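Local coordinates for branched-chain phosphotransacylase (Enterococcus faecalis, PDB 1YCO), which probably acts as an acyltransferase of the phosphate acetyltransferase and butyryltransferase family, moving branched-chain acyl groups, at residues M1-I14 and L64-I78. Sequence-based numbering, arbitrary orientation.
Sequences MITVSIAGGSQPEI and LVATGQAQILLKGII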
loop_
_atom_site.group_PDB
_atom_site.type_symbol
_atom_site.label_atom_id
_atom_site.label_comp_id
_atom_site.label_asym_id
_atom_site.label_seq_id
_atom_site.Cartn_x
_atom_site.Cartn_y
_atom_site.Cartn_z
ATOM N N MET A 1 -12.172 11.127 -34.388
ATOM C CA MET A 1 -11.483 9.848 -34.679
ATOM C C MET A 1 -10.202 9.797 -33.866
ATOM O O MET A 1 -9.469 10.781 -33.791
ATOM C CB MET A 1 -11.175 9.752 -36.169
ATOM C CG MET A 1 -10.954 8.343 -36.676
ATOM S SD MET A 1 -9.242 7.899 -36.677
ATOM C CE MET A 1 -8.636 8.948 -38.030
ATOM N N ILE A 2 -9.943 8.646 -33.250
ATOM C CA ILE A 2 -8.763 8.474 -32.416
ATOM C C ILE A 2 -7.775 7.472 -32.992
ATOM O O ILE A 2 -8.102 6.303 -33.178
ATOM C CB ILE A 2 -9.168 8.024 -30.989
ATOM C CG1 ILE A 2 -9.889 9.170 -30.284
ATOM C CG2 ILE A 2 -7.937 7.551 -30.209
ATOM C CD1 ILE A 2 -10.343 8.854 -28.883
ATOM N N THR A 3 -6.566 7.944 -33.269
ATOM C CA THR A 3 -5.515 7.092 -33.797
ATOM C C THR A 3 -4.543 6.781 -32.653
ATOM O O THR A 3 -4.198 7.666 -31.870
ATOM C CB THR A 3 -4.741 7.799 -34.951
ATOM O OG1 THR A 3 -5.642 8.091 -36.022
ATOM C CG2 THR A 3 -3.614 6.919 -35.475
ATOM N N VAL A 4 -4.119 5.525 -32.550
ATOM C CA VAL A 4 -3.182 5.121 -31.510
ATOM C C VAL A 4 -1.855 4.621 -32.104
ATOM O O VAL A 4 -1.820 3.780 -33.015
ATOM C CB VAL A 4 -3.771 3.997 -30.605
ATOM C CG1 VAL A 4 -2.812 3.696 -29.467
ATOM C CG2 VAL A 4 -5.126 4.411 -30.042
ATOM N N SER A 5 -0.760 5.148 -31.573
ATOM C CA SER A 5 0.578 4.783 -32.014
ATOM C C SER A 5 1.166 3.765 -31.031
ATOM O O SER A 5 1.204 4.004 -29.829
ATOM C CB SER A 5 1.435 6.052 -32.078
ATOM O OG SER A 5 2.788 5.785 -32.380
ATOM N N ILE A 6 1.632 2.631 -31.540
ATOM C CA ILE A 6 2.181 1.597 -30.667
ATOM C C ILE A 6 3.645 1.283 -30.945
ATOM O O ILE A 6 4.007 0.853 -32.044
ATOM C CB ILE A 6 1.372 0.293 -30.793
ATOM C CG1 ILE A 6 -0.120 0.602 -30.604
ATOM C CG2 ILE A 6 1.870 -0.738 -29.773
ATOM C CD1 ILE A 6 -1.015 -0.601 -30.557
ATOM N N ALA A 7 4.484 1.484 -29.932
ATOM C CA ALA A 7 5.913 1.219 -30.052
ATOM C C ALA A 7 6.200 -0.243 -29.715
ATOM O O ALA A 7 6.173 -0.643 -28.548
ATOM C CB ALA A 7 6.700 2.144 -29.124
ATOM N N GLY A 8 6.476 -1.030 -30.750
ATOM C CA GLY A 8 6.750 -2.436 -30.558
ATOM C C GLY A 8 5.452 -3.177 -30.317
ATOM O O GLY A 8 5.357 -4.005 -29.411
ATOM N N GLY A 9 4.449 -2.883 -31.136
ATOM C CA GLY A 9 3.151 -3.515 -30.971
ATOM C C GLY A 9 2.862 -4.712 -31.856
ATOM O O GLY A 9 1.776 -5.281 -31.788
ATOM N N SER A 10 3.813 -5.104 -32.693
ATOM C CA SER A 10 3.568 -6.249 -33.556
ATOM C C SER A 10 3.786 -7.541 -32.774
ATOM O O SER A 10 4.689 -8.319 -33.080
ATOM C CB SER A 10 4.484 -6.207 -34.771
ATOM O OG SER A 10 4.111 -7.216 -35.689
ATOM N N GLN A 11 2.937 -7.766 -31.775
ATOM C CA GLN A 11 3.032 -8.942 -30.919
ATOM C C GLN A 11 1.668 -9.597 -30.705
ATOM O O GLN A 11 0.651 -8.909 -30.609
ATOM C CB GLN A 11 3.613 -8.529 -29.570
ATOM C CG GLN A 11 4.823 -7.617 -29.687
ATOM C CD GLN A 11 6.062 -8.338 -30.191
ATOM O OE1 GLN A 11 7.114 -7.727 -30.382
ATOM N NE2 GLN A 11 5.945 -9.641 -30.405
ATOM N N PRO A 12 1.628 -10.938 -30.609
ATOM C CA PRO A 12 0.333 -11.603 -30.409
ATOM C C PRO A 12 -0.401 -11.097 -29.165
ATOM O O PRO A 12 -1.630 -11.170 -29.082
ATOM C CB PRO A 12 0.712 -13.084 -30.334
ATOM C CG PRO A 12 2.077 -13.055 -29.730
ATOM C CD PRO A 12 2.742 -11.892 -30.455
ATOM N N GLU A 13 0.363 -10.572 -28.210
ATOM C CA GLU A 13 -0.210 -10.024 -26.982
ATOM C C GLU A 13 -0.895 -8.688 -27.316
ATOM O O GLU A 13 -2.006 -8.414 -26.855
ATOM C CB GLU A 13 0.881 -9.788 -25.937
ATOM C CG GLU A 13 1.828 -10.967 -25.716
ATOM C CD GLU A 13 3.027 -10.948 -26.648
ATOM O OE1 GLU A 13 3.619 -9.859 -26.827
ATOM O OE2 GLU A 13 3.390 -12.024 -27.182
ATOM N N ILE A 14 -0.228 -7.861 -28.121
ATOM C CA ILE A 14 -0.794 -6.583 -28.514
ATOM C C ILE A 14 -1.968 -6.829 -29.462
ATOM O O ILE A 14 -2.978 -6.127 -29.411
ATOM C CB ILE A 14 0.275 -5.670 -29.202
ATOM C CG1 ILE A 14 1.385 -5.316 -28.209
ATOM C CG2 ILE A 14 -0.367 -4.405 -29.740
ATOM C CD1 ILE A 14 0.909 -4.578 -26.943
ATOM N N LEU A 64 4.832 10.226 -34.542
ATOM C CA LEU A 64 3.429 10.227 -34.942
ATOM C C LEU A 64 2.550 10.969 -33.924
ATOM O O LEU A 64 1.491 11.497 -34.270
ATOM C CB LEU A 64 2.942 8.787 -35.098
ATOM C CG LEU A 64 1.721 8.571 -35.994
ATOM C CD1 LEU A 64 2.106 8.916 -37.427
ATOM C CD2 LEU A 64 1.279 7.109 -35.903
ATOM N N VAL A 65 3.001 11.000 -32.670
ATOM C CA VAL A 65 2.282 11.684 -31.600
ATOM C C VAL A 65 2.720 13.144 -31.515
ATOM O O VAL A 65 1.918 14.015 -31.161
ATOM C CB VAL A 65 2.516 10.988 -30.213
ATOM C CG1 VAL A 65 2.144 11.925 -29.079
ATOM C CG2 VAL A 65 1.675 9.710 -30.114
ATOM N N ALA A 66 3.986 13.405 -31.848
ATOM C CA ALA A 66 4.540 14.760 -31.826
ATOM C C ALA A 66 3.502 15.776 -32.298
ATOM O O ALA A 66 3.440 16.893 -31.789
ATOM C CB ALA A 66 5.786 14.835 -32.704
ATOM N N THR A 67 2.679 15.377 -33.266
ATOM C CA THR A 67 1.619 16.249 -33.773
ATOM C C THR A 67 0.270 15.551 -33.610
ATOM O O THR A 67 0.205 14.430 -33.108
ATOM C CB THR A 67 1.802 16.569 -35.253
ATOM O OG1 THR A 67 1.366 15.454 -36.031
ATOM C CG2 THR A 67 3.261 16.852 -35.556
ATOM N N GLY A 68 -0.799 16.212 -34.045
ATOM C CA GLY A 68 -2.125 15.629 -33.929
ATOM C C GLY A 68 -2.292 14.403 -34.801
ATOM O O GLY A 68 -3.412 13.999 -35.104
ATOM N N GLN A 69 -1.178 13.807 -35.208
ATOM C CA GLN A 69 -1.224 12.621 -36.052
ATOM C C GLN A 69 -1.789 11.465 -35.228
ATOM O O GLN A 69 -2.593 10.666 -35.716
ATOM C CB GLN A 69 0.181 12.285 -36.555
ATOM C CG GLN A 69 0.210 11.593 -37.905
ATOM C CD GLN A 69 0.194 12.570 -39.068
ATOM O OE1 GLN A 69 1.177 13.266 -39.320
ATOM N NE2 GLN A 69 -0.922 12.623 -39.781
ATOM N N ALA A 70 -1.358 11.382 -33.973
ATOM C CA ALA A 70 -1.838 10.354 -33.057
ATOM C C ALA A 70 -2.249 11.077 -31.782
ATOM O O ALA A 70 -1.658 12.099 -31.430
ATOM C CB ALA A 70 -0.739 9.328 -32.776
ATOM N N GLN A 71 -3.269 10.549 -31.108
ATOM C CA GLN A 71 -3.810 11.139 -29.881
ATOM C C GLN A 71 -3.423 10.363 -28.625
ATOM O O GLN A 71 -3.631 10.832 -27.504
ATOM C CB GLN A 71 -5.342 11.205 -29.951
ATOM C CG GLN A 71 -5.901 12.128 -31.009
ATOM C CD GLN A 71 -5.504 11.731 -32.426
ATOM O OE1 GLN A 71 -5.853 10.649 -32.917
ATOM N NE2 GLN A 71 -4.753 12.605 -33.086
ATOM N N ILE A 72 -2.893 9.162 -28.808
ATOM C CA ILE A 72 -2.482 8.348 -27.675
ATOM C C ILE A 72 -1.241 7.536 -28.023
ATOM O O ILE A 72 -1.135 6.983 -29.117
ATOM C CB ILE A 72 -3.594 7.366 -27.241
ATOM C CG1 ILE A 72 -4.831 8.139 -26.774
ATOM C CG2 ILE A 72 -3.088 6.475 -26.115
ATOM C CD1 ILE A 72 -6.062 7.258 -26.583
ATOM N N LEU A 73 -0.302 7.480 -27.093
ATOM C CA LEU A 73 0.913 6.716 -27.286
ATOM C C LEU A 73 0.822 5.481 -26.390
ATOM O O LEU A 73 0.405 5.577 -25.234
ATOM C CB LEU A 73 2.130 7.556 -26.897
ATOM C CG LEU A 73 3.490 6.889 -27.110
ATOM C CD1 LEU A 73 3.679 6.594 -28.596
ATOM C CD2 LEU A 73 4.588 7.796 -26.605
ATOM N N LEU A 74 1.207 4.328 -26.929
ATOM C CA LEU A 74 1.150 3.086 -26.178
ATOM C C LEU A 74 2.426 2.264 -26.349
ATOM O O LEU A 74 2.844 1.965 -27.468
ATOM C CB LEU A 74 -0.071 2.274 -26.619
ATOM C CG LEU A 74 -0.425 0.994 -25.858
ATOM C CD1 LEU A 74 -1.928 0.744 -25.957
ATOM C CD2 LEU A 74 0.358 -0.191 -26.430
ATOM N N LYS A 75 3.035 1.902 -25.226
ATOM C CA LYS A 75 4.269 1.134 -25.229
ATOM C C LYS A 75 4.059 -0.373 -25.316
ATOM O O LYS A 75 3.670 -1.013 -24.332
ATOM C CB LYS A 75 5.084 1.443 -23.973
ATOM C CG LYS A 75 6.442 0.762 -23.948
ATOM C CD LYS A 75 7.130 0.930 -22.614
ATOM C CE LYS A 75 6.812 -0.216 -21.679
ATOM N NZ LYS A 75 7.377 -1.506 -22.173
ATOM N N GLY A 76 4.322 -0.935 -26.493
ATOM C CA GLY A 76 4.191 -2.370 -26.684
ATOM C C GLY A 76 5.411 -3.033 -26.072
ATOM O O GLY A 76 5.712 -2.802 -24.902
ATOM N N ILE A 77 6.124 -3.845 -26.849
ATOM C CA ILE A 77 7.325 -4.511 -26.340
ATOM C C ILE A 77 8.574 -3.705 -26.716
ATOM O O ILE A 77 9.052 -3.768 -27.844
ATOM C CB ILE A 77 7.438 -5.949 -26.888
ATOM C CG1 ILE A 77 6.262 -6.781 -26.384
ATOM C CG2 ILE A 77 8.755 -6.588 -26.435
ATOM C CD1 ILE A 77 6.286 -8.222 -26.855
ATOM N N ILE A 78 9.086 -2.942 -25.755
ATOM C CA ILE A 78 10.261 -2.106 -25.962
ATOM C C ILE A 78 10.689 -1.532 -24.613
ATOM O O ILE A 78 9.845 -1.260 -23.760
ATOM C CB ILE A 78 9.949 -0.933 -26.942
ATOM C CG1 ILE A 78 11.156 -0.000 -27.050
ATOM C CG2 ILE A 78 8.729 -0.157 -26.453
ATOM C CD1 ILE A 78 10.979 1.106 -28.076
#
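The side-chain amide of Gln71 points its carbonyl at Thr3: OE1 accepts the backbone N-H of Thr3, N to OE1 2.8 Å, with a nearly straight N-H...O angle of 174° and the donor close to the C=O axis. The amide's nitrogen, NE2, reaches Gly68 O in a weak bond. A bend at chi2 (61°) folds the chain back, while Gln71 N returns a 3.1 Å bond to Thr3 O; one residue serves both backbone groups of Thr3. The hydroxyl of Thr3 turns elsewhere, to Gln30.

Beyond this pair of bonds, strands 2-7 and 72-75 run parallel, 24° apart. Ser5 N bonds to Ile72 O, Leu74 N to Ser5 O at 2.9 Å, and Ala7 N to Leu74 O at 3.0 Å. Ile6 and Leu74 lie side by side on one face of the sheet, Ile6 CG2 touching Leu74 CD2 at 3.7 Å. On that side helix 259-274 meets Ile2 and Ile72 through Val273. The opposite face carries Ser5, whose CB packs on Leu64 and Ala70 and whose OG hydrogen-bonds to Ala61 O of helix 54-66.

After the strands, Ile77 N binds Gly8 O at 2.7 Å, and Ile77 crosses Glu13 at about a right angle; OE2 of that carboxylate pairs with Arg255.

These two strands sit side by side within a five-stranded parallel sheet covered by helices on both faces. Buried backbone polar groups are matched by strand pairing, and by a side-chain amide substituting for a backbone carbonyl where pairing begins, so both hydrogen bonding and apolar contact join the N-terminal strand to strand 72-75.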